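Local coordinates for beta-ketoacyl synthase (PDB 4EWG), which probably catalyses the condensation of acyl chains with malonyl-acyl carrier protein, giving 3-oxoacyl products as in fatty acid synthesis, at residues Y109-G114 with H145-N150; P223-A228 with I330-S335; A319-F324 with A375-I380. All coordinates share one frame; numbering follows the deposited sequence.

Contact 1 of 3, residues Y109-G114 with H145-N150; sequences YGSSSG and HTTAVN
In the N-terminal half of the thiolase-like fold, Y109 and G110, near the C-terminal end of strand 105-110, lean on T147 and A148 in the first turn of helix 146-154. The approach is close at A148, whose CA is 4.7 Å from Y109 CA. Y109 meets A148 with the root of its side chain, its CB lying 3.8 Å from A148 CB. Further out, the tyrosine side chain crosses that of T147 at about a right angle, with Y109 CD1 3.5 Å from T147 OG1, which approaches the ring obliquely. The ring continues onto A81, A84 and S85 of helix 76-92, and its hydroxyl is hydrogen-bonded to T241 OG1, so both ends of this buried side chain are fixed.

T147 divides its two branches between neighbours. With chi1 at 56°, OG1 sits between the backbone N and the carbonyl carbon and reaches G110 CA at 3.4 Å, while CG2, anti to the carbonyl carbon, turns to S111. S111 OG is held from two directions: it donates to S113 O, from well above that carbonyl's plane, and accepts from a water. S111 N also bonds to S165 OG.

Beyond the strand, the loop reaches the dimer interface, where S112 O is hydrogen-bonded to Y139 OH of the second subunit. M273 of that subunit also packs on V149 and N150. The helix begins after H145 at the N-cap, and its first turn leaves T147 N without a helical acceptor; the water supplies one. That water donates to S111 OG at 2.7 Å and accepts from T147 N at 3.1 Å.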
loop_
_atom_site.group_PDB
_atom_site.type_symbol
_atom_site.label_atom_id
_atom_site.label_comp_id
_atom_site.label_asym_id
_atom_site.label_seq_id
_atom_site.Cartn_x
_atom_site.Cartn_y
_atom_site.Cartn_z
ATOM N N TYR A 109 -7.668 0.032 1.342
ATOM C CA TYR A 109 -7.577 0.983 2.456
ATOM C C TYR A 109 -6.133 1.345 2.754
ATOM O O TYR A 109 -5.225 0.540 2.525
ATOM C CB TYR A 109 -8.169 0.345 3.740
ATOM C CG TYR A 109 -9.176 1.177 4.446
ATOM C CD1 TYR A 109 -8.786 2.173 5.382
ATOM C CD2 TYR A 109 -10.538 1.006 4.197
ATOM C CE1 TYR A 109 -9.740 2.954 6.041
ATOM C CE2 TYR A 109 -11.494 1.784 4.864
ATOM C CZ TYR A 109 -11.094 2.750 5.769
ATOM O OH TYR A 109 -12.050 3.516 6.384
ATOM N N GLY A 110 -5.943 2.523 3.324
ATOM C CA GLY A 110 -4.641 2.879 3.831
ATOM C C GLY A 110 -4.627 4.075 4.753
ATOM O O GLY A 110 -5.667 4.685 5.023
ATOM N N SER A 111 -3.426 4.393 5.231
ATOM C CA SER A 111 -3.213 5.508 6.134
ATOM C C SER A 111 -1.772 5.955 6.002
ATOM O O SER A 111 -0.955 5.236 5.436
ATOM C CB SER A 111 -3.500 5.091 7.591
ATOM O OG SER A 111 -2.697 4.008 7.985
ATOM N N SER A 112 -1.466 7.150 6.488
ATOM C CA SER A 112 -0.100 7.693 6.412
ATOM C C SER A 112 0.812 6.926 7.356
ATOM O O SER A 112 2.032 6.856 7.146
ATOM C CB SER A 112 -0.047 9.192 6.803
ATOM O OG SER A 112 -1.034 9.942 6.114
ATOM N N SER A 113 0.216 6.362 8.397
ATOM C CA SER A 113 0.959 5.760 9.464
ATOM C C SER A 113 0.107 4.743 10.249
ATOM O O SER A 113 -1.118 4.780 10.217
ATOM C CB SER A 113 1.420 6.907 10.384
ATOM O OG SER A 113 1.924 6.439 11.589
ATOM N N GLY A 114 0.794 3.851 10.966
ATOM C CA GLY A 114 0.190 2.971 11.910
ATOM C C GLY A 114 -0.112 3.690 13.207
ATOM O O GLY A 114 -0.215 4.927 13.238
ATOM N N HIS A 145 -0.337 -1.629 6.383
ATOM C CA HIS A 145 -1.659 -2.070 5.983
ATOM C C HIS A 145 -2.553 -2.436 7.152
ATOM O O HIS A 145 -3.469 -3.210 6.986
ATOM C CB HIS A 145 -1.560 -3.217 4.965
ATOM C CG HIS A 145 -0.718 -4.398 5.419
ATOM N ND1 HIS A 145 0.448 -4.256 6.068
ATOM C CD2 HIS A 145 -0.910 -5.763 5.268
ATOM C CE1 HIS A 145 0.988 -5.481 6.316
ATOM N NE2 HIS A 145 0.155 -6.401 5.846
ATOM N N THR A 146 -2.317 -1.821 8.327
ATOM C CA THR A 146 -3.116 -2.079 9.521
ATOM C C THR A 146 -4.611 -1.794 9.302
ATOM O O THR A 146 -5.475 -2.601 9.703
ATOM C CB THR A 146 -2.595 -1.316 10.760
ATOM O OG1 THR A 146 -3.256 -1.799 11.936
ATOM C CG2 THR A 146 -2.754 0.202 10.625
ATOM N N THR A 147 -4.919 -0.666 8.660
ATOM C CA THR A 147 -6.297 -0.337 8.420
ATOM C C THR A 147 -6.943 -1.433 7.520
ATOM O O THR A 147 -7.972 -1.986 7.873
ATOM C CB THR A 147 -6.471 1.056 7.805
ATOM O OG1 THR A 147 -5.711 1.144 6.606
ATOM C CG2 THR A 147 -6.056 2.136 8.775
ATOM N N ALA A 148 -6.304 -1.760 6.392
ATOM C CA ALA A 148 -6.898 -2.654 5.389
ATOM C C ALA A 148 -7.135 -4.052 5.960
ATOM O O ALA A 148 -8.203 -4.657 5.729
ATOM C CB ALA A 148 -6.007 -2.768 4.134
ATOM N N VAL A 149 -6.127 -4.571 6.649
ATOM C CA VAL A 149 -6.215 -5.879 7.223
ATOM C C VAL A 149 -7.271 -5.909 8.371
ATOM O O VAL A 149 -8.074 -6.822 8.435
ATOM C CB VAL A 149 -4.847 -6.359 7.719
ATOM C CG1 VAL A 149 -4.977 -7.617 8.582
ATOM C CG2 VAL A 149 -3.931 -6.630 6.525
ATOM N N ASN A 150 -7.299 -4.894 9.223
ATOM C CA ASN A 150 -8.260 -4.877 10.339
ATOM C C ASN A 150 -9.717 -4.803 9.868
ATOM O O ASN A 150 -10.556 -5.496 10.379
ATOM C CB ASN A 150 -7.957 -3.752 11.330
ATOM C CG ASN A 150 -6.975 -4.172 12.378
ATOM O OD1 ASN A 150 -7.163 -5.217 12.999
ATOM N ND2 ASN A 150 -5.892 -3.389 12.563
HETATM O O HOH W 1 -3.110 1.419 7.281
#

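Contact 2 of 3, residues P223-A228 with I330-S335; sequences PRPFDA and ISSLKS
P225, second residue of a type II beta turn from R224 to D227, presses its ring on the bend between strand 329-331 and helix 334-337 of the ketosynthase fold. Starting at the ring's root, P225 CB lies 3.8 Å from S332 CB. The next atom, P225 CG, makes the ring's closest approach, 3.5 Å from S332 OG. Rounding back to the nitrogen, P225 CD touches S335 CB at 3.8 Å, so the ring spans from S332 to S335.

Both serines are engaged by their hydroxyls. S332 OG, anti to its backbone nitrogen (chi1 171°), accepts a weak capping bond from K334 N and is also bonded to G306 O. S335 OG folds back to S332 O, a bond of 2.9 Å nearly collinear with the carbonyl (168°). The turn itself is closed by D227 N to R224 O and braced by a salt bridge: R224 NE gives D227 OD2 an almost straight 2.8 Å bond, lying in the guanidinium plane but reaching the carboxylate from above its own. The positive phi of F226 (66°) fits the third position of a type II turn.

P223, which follows a cis peptide bond, adds a second proline: its CG is 3.5 Å from K334 O. A water finishes the junction, donating to both P223 O and S335 O.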
loop_
_atom_site.group_PDB
_atom_site.type_symbol
_atom_site.label_atom_id
_atom_site.label_comp_id
_atom_site.label_asym_id
_atom_site.label_seq_id
_atom_site.Cartn_x
_atom_site.Cartn_y
_atom_site.Cartn_z
ATOM N N PRO A 223 -7.481 26.744 9.036
ATOM C CA PRO A 223 -6.746 27.112 7.817
ATOM C C PRO A 223 -7.631 27.884 6.855
ATOM O O PRO A 223 -8.817 28.022 7.102
ATOM C CB PRO A 223 -6.367 25.765 7.233
ATOM C CG PRO A 223 -7.518 24.859 7.642
ATOM C CD PRO A 223 -7.969 25.355 8.977
ATOM N N ARG A 224 -7.035 28.379 5.771
ATOM C CA ARG A 224 -7.690 29.323 4.883
ATOM C C ARG A 224 -7.377 29.012 3.413
ATOM O O ARG A 224 -6.683 29.775 2.746
ATOM C CB ARG A 224 -7.225 30.765 5.200
ATOM C CG ARG A 224 -7.201 31.152 6.667
ATOM C CD ARG A 224 -6.728 32.606 6.861
ATOM N NE ARG A 224 -7.627 33.582 6.260
ATOM C CZ ARG A 224 -8.726 34.054 6.834
ATOM N NH1 ARG A 224 -9.469 34.943 6.189
ATOM N NH2 ARG A 224 -9.095 33.664 8.046
ATOM N N PRO A 225 -7.908 27.909 2.897
ATOM C CA PRO A 225 -7.563 27.533 1.539
ATOM C C PRO A 225 -7.785 28.649 0.518
ATOM O O PRO A 225 -8.833 29.292 0.524
ATOM C CB PRO A 225 -8.491 26.344 1.248
ATOM C CG PRO A 225 -8.792 25.791 2.572
ATOM C CD PRO A 225 -8.862 26.974 3.495
ATOM N N PHE A 226 -6.777 28.871 -0.328
ATOM C CA PHE A 226 -6.811 29.873 -1.425
ATOM C C PHE A 226 -6.882 31.334 -0.959
ATOM O O PHE A 226 -7.004 32.230 -1.763
ATOM C CB PHE A 226 -7.926 29.561 -2.425
ATOM C CG PHE A 226 -7.913 28.144 -2.897
ATOM C CD1 PHE A 226 -6.908 27.696 -3.730
ATOM C CD2 PHE A 226 -8.875 27.241 -2.458
ATOM C CE1 PHE A 226 -6.870 26.392 -4.149
ATOM C CE2 PHE A 226 -8.861 25.927 -2.876
ATOM C CZ PHE A 226 -7.848 25.495 -3.722
ATOM N N ASP A 227 -6.766 31.558 0.338
ATOM C CA ASP A 227 -6.873 32.896 0.905
ATOM C C ASP A 227 -5.502 33.607 0.942
ATOM O O ASP A 227 -4.460 32.987 1.190
ATOM C CB ASP A 227 -7.452 32.796 2.321
ATOM C CG ASP A 227 -7.850 34.149 2.883
ATOM O OD1 ASP A 227 -8.924 34.649 2.493
ATOM O OD2 ASP A 227 -7.076 34.696 3.699
ATOM N N ALA A 228 -5.530 34.914 0.734
ATOM C CA ALA A 228 -4.300 35.734 0.691
ATOM C C ALA A 228 -3.594 35.771 2.025
ATOM O O ALA A 228 -2.430 36.096 2.077
ATOM C CB ALA A 228 -4.627 37.155 0.275
ATOM N N ILE A 330 -15.425 25.677 -7.108
ATOM C CA ILE A 330 -14.485 24.873 -6.355
ATOM C C ILE A 330 -14.548 25.299 -4.904
ATOM O O ILE A 330 -14.808 26.463 -4.606
ATOM C CB ILE A 330 -13.038 25.042 -6.938
ATOM C CG1 ILE A 330 -12.024 24.131 -6.255
ATOM C CG2 ILE A 330 -12.566 26.483 -6.832
ATOM C CD1 ILE A 330 -10.736 23.936 -7.055
ATOM N N SER A 331 -14.369 24.344 -3.996
ATOM C CA SER A 331 -14.178 24.654 -2.568
ATOM C C SER A 331 -13.467 23.502 -1.852
ATOM O O SER A 331 -13.328 22.405 -2.392
ATOM C CB SER A 331 -15.504 24.989 -1.872
ATOM O OG SER A 331 -16.343 23.869 -1.793
ATOM N N SER A 332 -13.000 23.791 -0.639
ATOM C CA SER A 332 -12.171 22.877 0.148
ATOM C C SER A 332 -12.825 22.594 1.464
ATOM O O SER A 332 -13.022 23.507 2.257
ATOM C CB SER A 332 -10.811 23.505 0.404
ATOM O OG SER A 332 -10.078 22.739 1.325
ATOM N N LEU A 333 -13.158 21.324 1.705
ATOM C CA LEU A 333 -13.730 20.899 2.971
ATOM C C LEU A 333 -12.698 20.906 4.085
ATOM O O LEU A 333 -13.046 20.783 5.255
ATOM C CB LEU A 333 -14.342 19.491 2.822
ATOM C CG LEU A 333 -15.609 19.443 1.957
ATOM C CD1 LEU A 333 -15.998 18.029 1.556
ATOM C CD2 LEU A 333 -16.768 20.179 2.629
ATOM N N LYS A 334 -11.407 20.999 3.721
ATOM C CA LYS A 334 -10.318 21.089 4.732
ATOM C C LYS A 334 -10.406 22.384 5.514
ATOM O O LYS A 334 -9.847 22.504 6.594
ATOM C CB LYS A 334 -8.925 20.950 4.080
ATOM C CG LYS A 334 -8.703 19.613 3.339
ATOM C CD LYS A 334 -7.243 19.394 2.965
ATOM C CE LYS A 334 -6.995 18.018 2.364
ATOM N NZ LYS A 334 -7.760 17.667 1.140
ATOM N N SER A 335 -11.127 23.364 4.972
ATOM C CA SER A 335 -11.451 24.572 5.721
ATOM C C SER A 335 -12.303 24.305 6.968
ATOM O O SER A 335 -12.354 25.158 7.874
ATOM C CB SER A 335 -12.172 25.592 4.820
ATOM O OG SER A 335 -13.515 25.200 4.499
HETATM O O HOH W 2 -10.824 27.199 8.891
#

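Contact 3 of 3, residues A319-F324 with A375-I380; sequences ATARTF and APLDYI
L377 lays its two methyl branches over the helix at T320 and A321. CD1 takes the threonine, 3.8 Å from T320 CB, and the two side chains cross at about a right angle. CD2 takes the neighbouring backbone, 3.8 Å from A321 N, and lies 4.1 Å from A321 CB. T320 answers with its methyl: chi1 of -48° puts CG2 anti to the backbone nitrogen and 4.0 Å from both L377 CD1 and L377 CD2, while OG1 is bonded back to E316 O of its own helix.

Nearer the surface, A321 CB meets A375 CB at 3.7 Å, a contact between single methyls. No hydrogen bond crosses between the two segments, which meet largely through carbon atoms, but polar bonds fix the loop. A375 N is tied to S317 OG, one turn before A321 on the helix, and Y379 OH donates to A375 O across 2.6 Å, in the carbonyl plane. L377 CB lies 3.7 Å above one face of the Y379 ring, offset toward the rim. D378 centres an inverse gamma turn, with a weak bond from Y379 N to L377 O.

Helix 310-324 links the parallel neighbours 299-303 and 329-331, and strand 378-379 extends the same sheet beyond them. The contact thus packs a beta-alpha-beta crossover helix against the edge of the sheet, a layering typical of the thiolase-like fold.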
loop_
_atom_site.group_PDB
_atom_site.type_symbol
_atom_site.label_atom_id
_atom_site.label_comp_id
_atom_site.label_asym_id
_atom_site.label_seq_id
_atom_site.Cartn_x
_atom_site.Cartn_y
_atom_site.Cartn_z
ATOM N N ALA A 319 -3.545 24.258 -11.911
ATOM C CA ALA A 319 -3.881 22.960 -12.517
ATOM C C ALA A 319 -5.367 22.888 -12.858
ATOM O O ALA A 319 -5.746 22.391 -13.924
ATOM C CB ALA A 319 -3.480 21.812 -11.582
ATOM N N THR A 320 -6.202 23.373 -11.951
ATOM C CA THR A 320 -7.638 23.344 -12.144
ATOM C C THR A 320 -8.071 24.331 -13.253
ATOM O O THR A 320 -8.869 23.986 -14.105
ATOM C CB THR A 320 -8.379 23.673 -10.836
ATOM O OG1 THR A 320 -7.837 22.887 -9.756
ATOM C CG2 THR A 320 -9.871 23.419 -10.993
ATOM N N ALA A 321 -7.507 25.536 -13.241
ATOM C CA ALA A 321 -7.820 26.546 -14.274
ATOM C C ALA A 321 -7.393 26.031 -15.617
ATOM O O ALA A 321 -8.126 26.158 -16.605
ATOM C CB ALA A 321 -7.129 27.865 -13.979
ATOM N N ARG A 322 -6.207 25.427 -15.656
ATOM C CA ARG A 322 -5.673 24.861 -16.895
ATOM C C ARG A 322 -6.638 23.823 -17.468
ATOM O O ARG A 322 -6.831 23.766 -18.660
ATOM C CB ARG A 322 -4.298 24.213 -16.636
ATOM N N THR A 323 -7.238 22.993 -16.624
ATOM C CA THR A 323 -8.152 21.942 -17.106
ATOM C C THR A 323 -9.551 22.476 -17.445
ATOM O O THR A 323 -10.167 22.068 -18.431
ATOM C CB THR A 323 -8.307 20.827 -16.076
ATOM O OG1 THR A 323 -7.016 20.331 -15.701
ATOM C CG2 THR A 323 -9.185 19.660 -16.653
ATOM N N PHE A 324 -10.064 23.391 -16.632
ATOM C CA PHE A 324 -11.462 23.771 -16.745
ATOM C C PHE A 324 -11.745 25.219 -17.146
ATOM O O PHE A 324 -12.831 25.499 -17.578
ATOM C CB PHE A 324 -12.143 23.488 -15.438
ATOM C CG PHE A 324 -12.166 22.058 -15.081
ATOM C CD1 PHE A 324 -12.938 21.175 -15.809
ATOM C CD2 PHE A 324 -11.412 21.583 -14.003
ATOM C CE1 PHE A 324 -12.962 19.834 -15.493
ATOM C CE2 PHE A 324 -11.448 20.240 -13.662
ATOM C CZ PHE A 324 -12.221 19.361 -14.405
ATOM N N ALA A 375 -4.796 31.027 -9.386
ATOM C CA ALA A 375 -5.516 31.203 -10.645
ATOM C C ALA A 375 -7.005 31.510 -10.368
ATOM O O ALA A 375 -7.605 30.948 -9.452
ATOM C CB ALA A 375 -5.389 29.968 -11.532
ATOM N N PRO A 376 -7.598 32.407 -11.180
ATOM C CA PRO A 376 -9.034 32.671 -11.111
ATOM C C PRO A 376 -9.852 31.419 -11.346
ATOM O O PRO A 376 -9.701 30.756 -12.377
ATOM C CB PRO A 376 -9.259 33.687 -12.233
ATOM C CG PRO A 376 -7.978 34.425 -12.275
ATOM C CD PRO A 376 -6.916 33.382 -12.044
ATOM N N LEU A 377 -10.672 31.096 -10.351
ATOM C CA LEU A 377 -11.652 30.013 -10.416
ATOM C C LEU A 377 -12.912 30.562 -9.782
ATOM O O LEU A 377 -12.900 31.660 -9.251
ATOM C CB LEU A 377 -11.145 28.771 -9.664
ATOM C CG LEU A 377 -9.992 28.015 -10.352
ATOM C CD1 LEU A 377 -9.294 27.032 -9.425
ATOM C CD2 LEU A 377 -10.488 27.308 -11.611
ATOM N N ASP A 378 -13.995 29.819 -9.810
ATOM C CA ASP A 378 -15.197 30.281 -9.105
ATOM C C ASP A 378 -15.131 29.752 -7.668
ATOM O O ASP A 378 -15.722 28.745 -7.328
ATOM C CB ASP A 378 -16.471 29.859 -9.844
ATOM C CG ASP A 378 -17.708 30.468 -9.260
ATOM O OD1 ASP A 378 -17.587 31.360 -8.387
ATOM O OD2 ASP A 378 -18.829 30.044 -9.665
ATOM N N TYR A 379 -14.363 30.446 -6.836
ATOM C CA TYR A 379 -14.167 30.047 -5.456
ATOM C C TYR A 379 -15.449 30.320 -4.694
ATOM O O TYR A 379 -15.784 31.494 -4.419
ATOM C CB TYR A 379 -12.991 30.820 -4.824
ATOM C CG TYR A 379 -11.665 30.549 -5.476
ATOM C CD1 TYR A 379 -10.964 29.389 -5.184
ATOM C CD2 TYR A 379 -11.101 31.441 -6.393
ATOM C CE1 TYR A 379 -9.755 29.108 -5.787
ATOM C CE2 TYR A 379 -9.868 31.169 -7.004
ATOM C CZ TYR A 379 -9.204 29.986 -6.684
ATOM O OH TYR A 379 -7.974 29.670 -7.257
ATOM N N ILE A 380 -16.181 29.262 -4.367
ATOM C CA ILE A 380 -17.407 29.415 -3.561
ATOM C C ILE A 380 -17.005 29.877 -2.178
ATOM O O ILE A 380 -16.111 29.310 -1.558
ATOM C CB ILE A 380 -18.199 28.101 -3.409
ATOM C CG1 ILE A 380 -18.460 27.451 -4.772
ATOM C CG2 ILE A 380 -19.524 28.379 -2.748
ATOM C CD1 ILE A 380 -19.036 26.052 -4.695
#

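From the N terminus, contact 1 comes first: it closes the largely helical excursion between strand 105-110 and helix 146-154 before the other contacts open. Contact 2 opens at 223-228, contact 3 at 319-324; contact 2 then closes at 330-335 and contact 3 at 375-380, so the last two cross rather than nest. They also touch: I330 lies beside D378 and I380 through two probable backbone hydrogen bonds, and F226 packs on Y379. Contact 1 lies on the opposite side of the chain's centre, about 27 Å from contact 2 and 33 Å from contact 3, centre to centre. All three reach one mixed sheet, near its two ends.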